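Local coordinates for protein polyhedrin (Simulium ubiquitum cypovirus, PDB 5A9A) that forms the crystalline lattice of the viral occlusion bodies, or polyhedra, which probably shelter embedded virus particles, and binds uridine 5'-triphosphate in these crystals, at residues Phe62-Met67 with Lys80-Gln85; Asp66-Asp71 with Phe100-Ala105; Tyr217-Asn222 with Val232-Leu237. One frame throughout, in Å; residues are numbered along the deposited sequence.

Interaction 1 of 3, residues Phe62-Met67 with Lys80-Gln85; sequences FNWRDM and KEFENQ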
loop_
_atom_site.group_PDB
_atom_site.type_symbol
_atom_site.label_atom_id
_atom_site.label_comp_id
_atom_site.label_asym_id
_atom_site.label_seq_id
_atom_site.Cartn_x
_atom_site.Cartn_y
_atom_site.Cartn_z
ATOM N N PHE A 62 5.792 -9.571 3.369
ATOM C CA PHE A 62 4.752 -10.513 3.726
ATOM C C PHE A 62 4.768 -10.610 5.238
ATOM O O PHE A 62 5.755 -11.069 5.808
ATOM C CB PHE A 62 5.039 -11.890 3.125
ATOM C CG PHE A 62 4.842 -11.961 1.639
ATOM C CD1 PHE A 62 5.742 -11.355 0.776
ATOM C CD2 PHE A 62 3.763 -12.642 1.106
ATOM C CE1 PHE A 62 5.563 -11.424 -0.592
ATOM C CE2 PHE A 62 3.580 -12.717 -0.263
ATOM C CZ PHE A 62 4.480 -12.103 -1.112
ATOM N N ASN A 63 3.705 -10.163 5.899
ATOM C CA ASN A 63 3.615 -10.366 7.340
ATOM C C ASN A 63 3.368 -11.846 7.565
ATOM O O ASN A 63 3.190 -12.587 6.599
ATOM C CB ASN A 63 2.523 -9.499 7.976
ATOM C CG ASN A 63 1.123 -9.840 7.485
ATOM O OD1 ASN A 63 0.828 -10.981 7.130
ATOM N ND2 ASN A 63 0.249 -8.842 7.477
ATOM N N TRP A 64 3.364 -12.290 8.816
ATOM C CA TRP A 64 3.274 -13.721 9.080
ATOM C C TRP A 64 2.061 -14.339 8.387
ATOM O O TRP A 64 2.171 -15.374 7.732
ATOM C CB TRP A 64 3.213 -14.011 10.578
ATOM C CG TRP A 64 3.171 -15.476 10.852
ATOM C CD1 TRP A 64 4.237 -16.303 11.033
ATOM C CD2 TRP A 64 2.004 -16.299 10.942
ATOM N NE1 TRP A 64 3.808 -17.590 11.237
ATOM C CE2 TRP A 64 2.440 -17.615 11.187
ATOM C CE3 TRP A 64 0.631 -16.050 10.843
ATOM C CZ2 TRP A 64 1.554 -18.679 11.334
ATOM C CZ3 TRP A 64 -0.248 -17.108 10.995
ATOM C CH2 TRP A 64 0.218 -18.406 11.240
ATOM N N ARG A 65 0.906 -13.697 8.534
ATOM C CA ARG A 65 -0.333 -14.204 7.956
ATOM C C ARG A 65 -0.234 -14.304 6.437
ATOM O O ARG A 65 -0.784 -15.223 5.833
ATOM C CB ARG A 65 -1.499 -13.290 8.336
ATOM C CG ARG A 65 -2.873 -13.888 8.078
ATOM C CD ARG A 65 -3.177 -15.022 9.049
ATOM N NE ARG A 65 -4.541 -15.519 8.883
ATOM C CZ ARG A 65 -5.473 -15.522 9.833
ATOM N NH1 ARG A 65 -5.201 -15.078 11.053
ATOM N NH2 ARG A 65 -6.684 -15.993 9.564
ATOM N N ASP A 66 0.473 -13.355 5.827
ATOM C CA ASP A 66 0.622 -13.318 4.375
ATOM C C ASP A 66 1.393 -14.519 3.838
ATOM O O ASP A 66 1.389 -14.770 2.633
ATOM C CB ASP A 66 1.342 -12.032 3.951
ATOM C CG ASP A 66 0.509 -10.784 4.203
ATOM O OD1 ASP A 66 -0.733 -10.881 4.154
ATOM O OD2 ASP A 66 1.095 -9.707 4.445
ATOM N N MET A 67 2.053 -15.255 4.726
ATOM C CA MET A 67 2.884 -16.381 4.315
ATOM C C MET A 67 2.042 -17.602 3.964
ATOM O O MET A 67 2.483 -18.468 3.207
ATOM C CB MET A 67 3.867 -16.759 5.431
ATOM C CG MET A 67 4.812 -15.640 5.866
ATOM S SD MET A 67 6.121 -15.258 4.678
ATOM C CE MET A 67 7.233 -16.646 4.915
ATOM N N LYS A 80 -6.096 -18.128 12.870
ATOM C CA LYS A 80 -6.094 -17.085 13.888
ATOM C C LYS A 80 -5.405 -17.567 15.161
ATOM O O LYS A 80 -4.562 -16.866 15.725
ATOM C CB LYS A 80 -7.518 -16.641 14.224
ATOM C CG LYS A 80 -7.578 -15.611 15.345
ATOM C CD LYS A 80 -8.999 -15.159 15.626
ATOM C CE LYS A 80 -9.768 -16.189 16.433
ATOM N NZ LYS A 80 -11.188 -15.784 16.622
ATOM N N GLU A 81 -5.770 -18.761 15.617
ATOM C CA GLU A 81 -5.237 -19.289 16.867
ATOM C C GLU A 81 -3.751 -19.597 16.742
ATOM O O GLU A 81 -2.978 -19.358 17.670
ATOM C CB GLU A 81 -5.996 -20.548 17.290
ATOM C CG GLU A 81 -7.463 -20.310 17.586
ATOM C CD GLU A 81 -7.677 -19.244 18.643
ATOM O OE1 GLU A 81 -6.719 -18.924 19.382
ATOM O OE2 GLU A 81 -8.808 -18.727 18.737
ATOM N N PHE A 82 -3.347 -20.132 15.595
ATOM C CA PHE A 82 -1.936 -20.406 15.373
ATOM C C PHE A 82 -1.165 -19.087 15.384
ATOM O O PHE A 82 -0.088 -18.990 15.969
ATOM C CB PHE A 82 -1.710 -21.146 14.055
ATOM C CG PHE A 82 -0.377 -21.839 13.979
ATOM C CD1 PHE A 82 0.759 -21.150 13.577
ATOM C CD2 PHE A 82 -0.259 -23.176 14.325
ATOM C CE1 PHE A 82 1.987 -21.788 13.511
ATOM C CE2 PHE A 82 0.966 -23.819 14.260
ATOM C CZ PHE A 82 2.090 -23.123 13.853
ATOM N N GLU A 83 -1.729 -18.065 14.748
ATOM C CA GLU A 83 -1.083 -16.758 14.725
ATOM C C GLU A 83 -0.953 -16.188 16.138
ATOM O O GLU A 83 0.067 -15.592 16.483
ATOM C CB GLU A 83 -1.840 -15.775 13.830
ATOM C CG GLU A 83 -1.115 -14.445 13.679
ATOM C CD GLU A 83 -1.783 -13.507 12.699
ATOM O OE1 GLU A 83 -2.962 -13.737 12.342
ATOM O OE2 GLU A 83 -1.122 -12.529 12.291
ATOM N N ASN A 84 -1.987 -16.369 16.954
ATOM C CA ASN A 84 -1.930 -15.939 18.347
ATOM C C ASN A 84 -0.749 -16.570 19.072
ATOM O O ASN A 84 0.056 -15.876 19.696
ATOM C CB ASN A 84 -3.218 -16.302 19.088
ATOM C CG ASN A 84 -4.328 -15.296 18.866
ATOM O OD1 ASN A 84 -4.076 -14.131 18.555
ATOM N ND2 ASN A 84 -5.571 -15.738 19.043
ATOM N N GLN A 85 -0.653 -17.892 18.990
ATOM C CA GLN A 85 0.397 -18.621 19.686
ATOM C C GLN A 85 1.779 -18.182 19.208
ATOM O O GLN A 85 2.710 -18.060 20.003
ATOM C CB GLN A 85 0.225 -20.129 19.489
ATOM C CG GLN A 85 1.209 -20.962 20.292
ATOM C CD GLN A 85 1.236 -20.570 21.760
ATOM O OE1 GLN A 85 0.225 -20.149 22.321
ATOM N NE2 GLN A 85 2.398 -20.698 22.385
HETATM O O HOH W 1 0.661 -11.067 10.406
#
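Arg65 and Glu83 mark the closest backbone approach between the turn Phe62-Met67 and the helical segment Lys80-Gln85, their CA atoms 7.3 Å apart. Trp64 makes the apolar half of the contact. With CG anti to the backbone N (chi1 -178°), its indole reaches the helix, where Glu83 CA sits off-centre over the six-membered ring in a CH-pi contact, 4.3 Å from the centroid. Phe82 meets the same ring rim to rim, Trp64 CZ2 lying 3.4 Å from Phe82 CD1; the planes are only 14° apart, yet neither ring covers the other's face.

The polar half is a salt bridge. Arg65 NH1 donates to Glu83 OE1 over 2.9 Å, within the guanidinium plane, although the carboxylate is steeply turned against that plane. Asp71 takes NE of the same arginine, while Arg87 of the same chain pairs with Glu83 OE2 and Asn204 of the second subunit bonds to OE1, so both charges are shared. Water 1 adds an indirect link, accepting from Arg65 N and donating to Glu83 OE2. The turn braces itself: Asp66 N gives to Asn63 OD1 (2.7 Å), an Asx motif, and Asn63 N returns a bond to Asp66 OD2.

The contact thus joins the loop leaving strand 57-62 to helix 76-87, with Ile86 of that helix and Tyr102 of a later loop also packing on Trp64, whose NE1 bonds to Gln167 O.

Interaction 2 of 3, residues Asp66-Asp71 with Phe100-Ala105; sequences DMLYMD and FEYPVA. With UTP (uridine 5'-triphosphate), chain B.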
loop_
_atom_site.group_PDB
_atom_site.type_symbol
_atom_site.label_atom_id
_atom_site.label_comp_id
_atom_site.label_asym_id
_atom_site.label_seq_id
_atom_site.Cartn_x
_atom_site.Cartn_y
_atom_site.Cartn_z
ATOM N N ASP A 66 0.473 -13.355 5.827
ATOM C CA ASP A 66 0.622 -13.318 4.375
ATOM C C ASP A 66 1.393 -14.519 3.838
ATOM O O ASP A 66 1.389 -14.770 2.633
ATOM C CB ASP A 66 1.342 -12.032 3.951
ATOM C CG ASP A 66 0.509 -10.784 4.203
ATOM O OD1 ASP A 66 -0.733 -10.881 4.154
ATOM O OD2 ASP A 66 1.095 -9.707 4.445
ATOM N N MET A 67 2.053 -15.255 4.726
ATOM C CA MET A 67 2.884 -16.381 4.315
ATOM C C MET A 67 2.042 -17.602 3.964
ATOM O O MET A 67 2.483 -18.468 3.207
ATOM C CB MET A 67 3.867 -16.759 5.431
ATOM C CG MET A 67 4.812 -15.640 5.866
ATOM S SD MET A 67 6.121 -15.258 4.678
ATOM C CE MET A 67 7.233 -16.646 4.915
ATOM N N LEU A 68 0.831 -17.670 4.511
ATOM C CA LEU A 68 0.026 -18.884 4.420
ATOM C C LEU A 68 -0.489 -19.166 3.007
ATOM O O LEU A 68 -0.665 -18.260 2.190
ATOM C CB LEU A 68 -1.143 -18.835 5.404
ATOM C CG LEU A 68 -0.761 -18.616 6.870
ATOM C CD1 LEU A 68 -1.988 -18.757 7.757
ATOM C CD2 LEU A 68 0.328 -19.585 7.310
ATOM N N TYR A 69 -0.738 -20.446 2.752
ATOM C CA TYR A 69 -1.103 -20.953 1.436
ATOM C C TYR A 69 -2.380 -20.326 0.872
ATOM O O TYR A 69 -2.380 -19.800 -0.242
ATOM C CB TYR A 69 -1.268 -22.471 1.528
ATOM C CG TYR A 69 -1.410 -23.177 0.200
ATOM C CD1 TYR A 69 -0.453 -23.034 -0.793
ATOM C CD2 TYR A 69 -2.492 -24.009 -0.048
ATOM C CE1 TYR A 69 -0.574 -23.694 -2.001
ATOM C CE2 TYR A 69 -2.626 -24.667 -1.255
ATOM C CZ TYR A 69 -1.661 -24.509 -2.226
ATOM O OH TYR A 69 -1.789 -25.163 -3.429
ATOM N N MET A 70 -3.468 -20.385 1.635
ATOM C CA MET A 70 -4.758 -19.902 1.149
ATOM C C MET A 70 -5.509 -19.098 2.206
ATOM O O MET A 70 -5.965 -17.987 1.942
ATOM C CB MET A 70 -5.615 -21.076 0.674
ATOM C CG MET A 70 -5.068 -21.749 -0.570
ATOM S SD MET A 70 -6.311 -22.680 -1.482
ATOM C CE MET A 70 -5.644 -22.558 -3.139
ATOM N N ASP A 71 -5.642 -19.666 3.399
ATOM C CA ASP A 71 -6.308 -18.975 4.492
ATOM C C ASP A 71 -7.785 -18.750 4.163
ATOM O O ASP A 71 -8.273 -17.620 4.187
ATOM C CB ASP A 71 -5.615 -17.636 4.756
ATOM C CG ASP A 71 -5.595 -17.265 6.225
ATOM O OD1 ASP A 71 -6.340 -17.882 7.015
ATOM O OD2 ASP A 71 -4.831 -16.349 6.588
ATOM N N PHE A 100 -0.218 -27.070 8.265
ATOM C CA PHE A 100 -0.111 -27.611 6.918
ATOM C C PHE A 100 0.172 -26.499 5.906
ATOM O O PHE A 100 0.877 -26.717 4.922
ATOM C CB PHE A 100 -1.409 -28.330 6.529
ATOM C CG PHE A 100 -1.597 -29.667 7.198
ATOM C CD1 PHE A 100 -0.512 -30.406 7.646
ATOM C CD2 PHE A 100 -2.868 -30.188 7.369
ATOM C CE1 PHE A 100 -0.697 -31.636 8.256
ATOM C CE2 PHE A 100 -3.057 -31.418 7.977
ATOM C CZ PHE A 100 -1.971 -32.141 8.421
ATOM N N GLU A 101 -0.369 -25.308 6.153
ATOM C CA GLU A 101 -0.358 -24.244 5.148
ATOM C C GLU A 101 0.763 -23.213 5.277
ATOM O O GLU A 101 0.769 -22.214 4.552
ATOM C CB GLU A 101 -1.694 -23.500 5.140
ATOM C CG GLU A 101 -2.840 -24.291 4.538
ATOM C CD GLU A 101 -3.966 -23.397 4.054
ATOM O OE1 GLU A 101 -3.765 -22.165 3.991
ATOM O OE2 GLU A 101 -5.051 -23.926 3.734
ATOM N N TYR A 102 1.703 -23.426 6.188
ATOM C CA TYR A 102 2.851 -22.532 6.259
ATOM C C TYR A 102 3.958 -23.087 5.365
ATOM O O TYR A 102 4.250 -24.279 5.406
ATOM C CB TYR A 102 3.346 -22.359 7.696
ATOM C CG TYR A 102 4.438 -21.322 7.816
ATOM C CD1 TYR A 102 5.754 -21.636 7.517
ATOM C CD2 TYR A 102 4.150 -20.024 8.216
ATOM C CE1 TYR A 102 6.751 -20.695 7.610
ATOM C CE2 TYR A 102 5.145 -19.073 8.319
ATOM C CZ TYR A 102 6.445 -19.417 8.012
ATOM O OH TYR A 102 7.449 -18.486 8.108
ATOM N N PRO A 103 4.570 -22.222 4.542
ATOM C CA PRO A 103 5.510 -22.695 3.518
ATOM C C PRO A 103 6.791 -23.294 4.092
ATOM O O PRO A 103 7.128 -23.055 5.249
ATOM C CB PRO A 103 5.823 -21.424 2.721
ATOM C CG PRO A 103 5.615 -20.318 3.688
ATOM C CD PRO A 103 4.466 -20.752 4.557
ATOM N N VAL A 104 7.493 -24.070 3.271
ATOM C CA VAL A 104 8.738 -24.708 3.686
ATOM C C VAL A 104 9.955 -24.019 3.077
ATOM O O VAL A 104 11.091 -24.287 3.473
ATOM C CB VAL A 104 8.773 -26.202 3.287
ATOM C CG1 VAL A 104 7.802 -27.005 4.138
ATOM C CG2 VAL A 104 8.469 -26.375 1.801
ATOM N N ALA A 105 9.722 -23.135 2.114
ATOM C CA ALA A 105 10.819 -22.446 1.446
ATOM C C ALA A 105 10.313 -21.296 0.586
ATOM O O ALA A 105 9.133 -21.245 0.234
ATOM C CB ALA A 105 11.611 -23.428 0.592
HETATM P PA UTP B . -9.050 -32.181 11.809
HETATM O O1A UTP B . -8.016 -32.765 12.737
HETATM O O2A UTP B . -9.372 -32.865 10.502
HETATM O O3A UTP B . -10.421 -31.974 12.628
HETATM O "O5'" UTP B . -8.616 -30.673 11.463
HETATM P PB UTP B . -10.431 -31.593 14.193
HETATM O O1B UTP B . -11.757 -30.940 14.490
HETATM O O2B UTP B . -9.993 -32.805 14.975
HETATM O O3B UTP B . -9.295 -30.460 14.335
HETATM P PG UTP B . -8.366 -30.362 15.647
HETATM O O1G UTP B . -9.012 -31.322 16.615
HETATM O O2G UTP B . -8.445 -28.916 16.057
HETATM O O3G UTP B . -7.015 -30.787 15.132
HETATM C "C5'" UTP B . -8.197 -30.313 10.149
HETATM C "C4'" UTP B . -6.685 -30.449 10.040
HETATM O "O4'" UTP B . -6.135 -29.522 9.102
HETATM C "C1'" UTP B . -4.787 -29.254 9.484
HETATM C "C2'" UTP B . -4.757 -29.347 11.003
HETATM O "O2'" UTP B . -3.570 -29.993 11.475
HETATM C "C3'" UTP B . -5.983 -30.172 11.360
HETATM O "O3'" UTP B . -5.600 -31.398 11.983
HETATM N N1 UTP B . -4.339 -27.957 8.971
HETATM C C6 UTP B . -5.002 -27.373 7.970
HETATM C C2 UTP B . -3.193 -27.335 9.505
HETATM O O2 UTP B . -2.567 -27.880 10.433
HETATM N N3 UTP B . -2.775 -26.160 9.027
HETATM C C4 UTP B . -3.429 -25.557 8.027
HETATM O O4 UTP B . -3.027 -24.459 7.588
HETATM C C5 UTP B . -4.559 -26.153 7.478
#
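Glu101 and Tyr69 lie where two irregular loops meet beside the uridine 5'-triphosphate pocket, and the contact illustrates how one loop can be moored to another without forming a sheet. Backbone and carboxylate hydrogen bonds come first. Tyr69 N donates to Glu101 O over 2.9 Å, in the carbonyl plane, and the CA-H of Leu68 leans on the same oxygen. The side chain of Glu101, extended beyond CG, then carries OE1 to two successive backbone N-H groups. Asp71 N reaches its syn lone pair at 3.2 Å, whereas Met70 N, 3.0 Å away, comes from above the carboxylate plane, 46° out of it. Two donors at different elevations grip this single oxygen and should limit rotation of the carboxylate.

The ligand meets the same segment at Phe100 and Glu101. Glu101 N gives a weak hydrogen bond to UTP O4 (3.1 Å), and the ring of Phe100 has UTP O2 over one face, offset toward the rim. His79 and His96 hold the nucleotide as well. Asp71, whose OD2 pairs with Arg65, bonds through OD1 to His79 ND1, consistent with a second-shell role in positioning that histidine.

Apolar contacts fill the remainder. Leu68 CD2 rests 4.0 Å from Tyr102 CD2, the two side chains crossing at about a right angle, while Met67 packs against both Tyr102 and Pro103. Its CB lies 3.9 Å from Tyr102 CE2, and its chain, bent at both chi2 and chi3, curls until CE stops 3.7 Å from Tyr102 OH, a hydroxyl hydrogen-bonded to Glu169 O.

Interaction 3 of 3, residues Tyr217-Asn222 with Val232-Leu237; sequences YMQAKN and VDCNGL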
loop_
_atom_site.group_PDB
_atom_site.type_symbol
_atom_site.label_atom_id
_atom_site.label_comp_id
_atom_site.label_asym_id
_atom_site.label_seq_id
_atom_site.Cartn_x
_atom_site.Cartn_y
_atom_site.Cartn_z
ATOM N N TYR A 217 5.781 -21.423 -16.607
ATOM C CA TYR A 217 5.407 -20.040 -16.306
ATOM C C TYR A 217 6.613 -19.107 -16.395
ATOM O O TYR A 217 6.554 -18.053 -17.026
ATOM C CB TYR A 217 4.793 -19.951 -14.908
ATOM C CG TYR A 217 4.366 -18.553 -14.494
ATOM C CD1 TYR A 217 3.092 -18.080 -14.785
ATOM C CD2 TYR A 217 5.230 -17.718 -13.794
ATOM C CE1 TYR A 217 2.695 -16.810 -14.403
ATOM C CE2 TYR A 217 4.843 -16.447 -13.410
ATOM C CZ TYR A 217 3.575 -15.999 -13.715
ATOM O OH TYR A 217 3.181 -14.736 -13.334
ATOM N N MET A 218 7.706 -19.501 -15.755
ATOM C CA MET A 218 8.897 -18.663 -15.711
ATOM C C MET A 218 9.461 -18.450 -17.119
ATOM O O MET A 218 9.915 -17.358 -17.462
ATOM C CB MET A 218 9.947 -19.282 -14.787
ATOM C CG MET A 218 9.463 -19.445 -13.347
ATOM S SD MET A 218 8.963 -17.885 -12.581
ATOM C CE MET A 218 10.564 -17.119 -12.305
ATOM N N GLN A 219 9.416 -19.495 -17.935
ATOM C CA GLN A 219 9.872 -19.399 -19.316
ATOM C C GLN A 219 8.912 -18.574 -20.176
ATOM O O GLN A 219 9.341 -17.857 -21.083
ATOM C CB GLN A 219 10.078 -20.798 -19.904
ATOM C CG GLN A 219 11.246 -21.534 -19.260
ATOM C CD GLN A 219 11.527 -22.888 -19.877
ATOM O OE1 GLN A 219 10.627 -23.558 -20.381
ATOM N NE2 GLN A 219 12.790 -23.301 -19.833
ATOM N N ALA A 220 7.617 -18.666 -19.888
ATOM C CA ALA A 220 6.622 -17.875 -20.603
ATOM C C ALA A 220 6.770 -16.385 -20.298
ATOM O O ALA A 220 6.659 -15.546 -21.194
ATOM C CB ALA A 220 5.218 -18.344 -20.249
ATOM N N LYS A 221 7.017 -16.060 -19.032
ATOM C CA LYS A 221 7.133 -14.669 -18.604
ATOM C C LYS A 221 8.578 -14.182 -18.687
ATOM O O LYS A 221 8.865 -13.016 -18.417
ATOM C CB LYS A 221 6.629 -14.509 -17.169
ATOM C CG LYS A 221 5.233 -15.068 -16.921
ATOM C CD LYS A 221 4.172 -14.392 -17.778
ATOM C CE LYS A 221 2.805 -15.018 -17.530
ATOM N NZ LYS A 221 1.719 -14.391 -18.328
ATOM N N ASN A 222 9.484 -15.080 -19.059
ATOM C CA ASN A 222 10.904 -14.751 -19.151
ATOM C C ASN A 222 11.449 -14.160 -17.854
ATOM O O ASN A 222 12.085 -13.104 -17.845
ATOM C CB ASN A 222 11.165 -13.815 -20.335
ATOM C CG ASN A 222 11.064 -14.534 -21.668
ATOM O OD1 ASN A 222 11.971 -15.268 -22.057
ATOM N ND2 ASN A 222 9.952 -14.339 -22.364
ATOM N N VAL A 232 19.708 -24.061 -14.439
ATOM C CA VAL A 232 19.119 -22.818 -14.920
ATOM C C VAL A 232 18.260 -23.106 -16.147
ATOM O O VAL A 232 18.782 -23.432 -17.213
ATOM C CB VAL A 232 20.201 -21.790 -15.298
ATOM C CG1 VAL A 232 19.560 -20.491 -15.762
ATOM C CG2 VAL A 232 21.132 -21.535 -14.118
ATOM N N ASP A 233 16.946 -22.983 -15.991
ATOM C CA ASP A 233 16.015 -23.282 -17.075
ATOM C C ASP A 233 15.591 -22.016 -17.812
ATOM O O ASP A 233 15.195 -22.067 -18.974
ATOM C CB ASP A 233 14.782 -24.004 -16.526
ATOM C CG ASP A 233 15.111 -25.380 -15.980
ATOM O OD1 ASP A 233 15.909 -26.096 -16.620
ATOM O OD2 ASP A 233 14.580 -25.739 -14.910
ATOM N N CYS A 234 15.673 -20.883 -17.124
ATOM C CA CYS A 234 15.362 -19.593 -17.724
ATOM C C CYS A 234 16.278 -18.541 -17.119
ATOM O O CYS A 234 16.511 -18.544 -15.913
ATOM C CB CYS A 234 13.897 -19.228 -17.476
ATOM S SG CYS A 234 13.350 -17.730 -18.318
ATOM N N ASN A 235 16.803 -17.645 -17.952
ATOM C CA ASN A 235 17.756 -16.645 -17.483
ATOM C C ASN A 235 17.394 -15.214 -17.880
ATOM O O ASN A 235 18.193 -14.298 -17.699
ATOM C CB ASN A 235 19.168 -16.987 -17.972
ATOM C CG ASN A 235 19.274 -17.020 -19.487
ATOM O OD1 ASN A 235 18.405 -16.517 -20.199
ATOM N ND2 ASN A 235 20.350 -17.616 -19.989
ATOM N N GLY A 236 16.192 -15.025 -18.416
ATOM C CA GLY A 236 15.701 -13.697 -18.742
ATOM C C GLY A 236 16.193 -13.165 -20.075
ATOM O O GLY A 236 15.717 -12.133 -20.552
ATOM N N LEU A 237 17.142 -13.870 -20.683
ATOM C CA LEU A 237 17.772 -13.413 -21.916
ATOM C C LEU A 237 16.981 -13.839 -23.151
ATOM O O LEU A 237 16.011 -14.588 -23.056
ATOM C CB LEU A 237 19.203 -13.951 -22.001
ATOM C CG LEU A 237 20.363 -13.007 -21.660
ATOM C CD1 LEU A 237 19.965 -11.903 -20.687
ATOM C CD2 LEU A 237 21.530 -13.811 -21.108
HETATM O O HOH W 2 14.051 -16.719 -24.233
HETATM O O HOH W 3 14.457 -15.622 -21.073
#
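Cys234 points its side chain at the C-terminal turn of the helix, its CB 3.9 Å from Gln219 CG. With SG anti to the backbone N (chi1 -174°), the sulfur abuts the helix end, 3.6 Å from Met218 O and 3.9 Å from Asn222 CA. Helix 217-221 and strand 232-234 run 8.1 Å apart at closest approach, their directions 49° from each other, and this small side chain occupies the join.

Gln219 provides the direct polar clasp. Its extended chain carries NE2 across to Asp233 O of the strand, a bond of 2.8 Å and 159° at the hydrogen; Asp233 O lies close to the amide plane of Gln219, yet the NE2 donor stands well above the carbonyl plane of Asp233. Beyond the helix, Asn222 adopts positive phi, and water 3 bridges its OD1 to Leu237 O at 2.7 Å from each, though this water has more acceptors near it than protons to give. Asn235 OD1 takes Leu237 N at 3.0 Å, an Asx turn that shapes the exit from the strand.

Trp134 and Arg135 of the third subunit bond to Asn222 O and Gly236 O, so the contact also borders a subunit interface. Within the chain, strand 232-234 pairs with strand 225-226 through a classic beta bulge at Asp233 and Cys234 opposite Tyr225, and helix 211-221 lays Tyr217 and Met218 on strand 47-54, Tyr217 reaching strand 201-208 too.

From the N terminus, the chain leaves strand 57-62 and enters the shared starting point of two contacts. Interaction 1 closes a short loop onto helix 76-87; interaction 2 closes a wider one, and the helical segment of interaction 1 falls inside it. The two overlap at Asp66 and Met67 and touch each other directly. Together they tie the ligand-binding region to the entrance of strand 105-111. Interaction 3 follows in series, about 32 Å from interaction 1 between centres, and closes a separate small loop that fastens helix 211-221 to the two-stranded sheet near the C terminus.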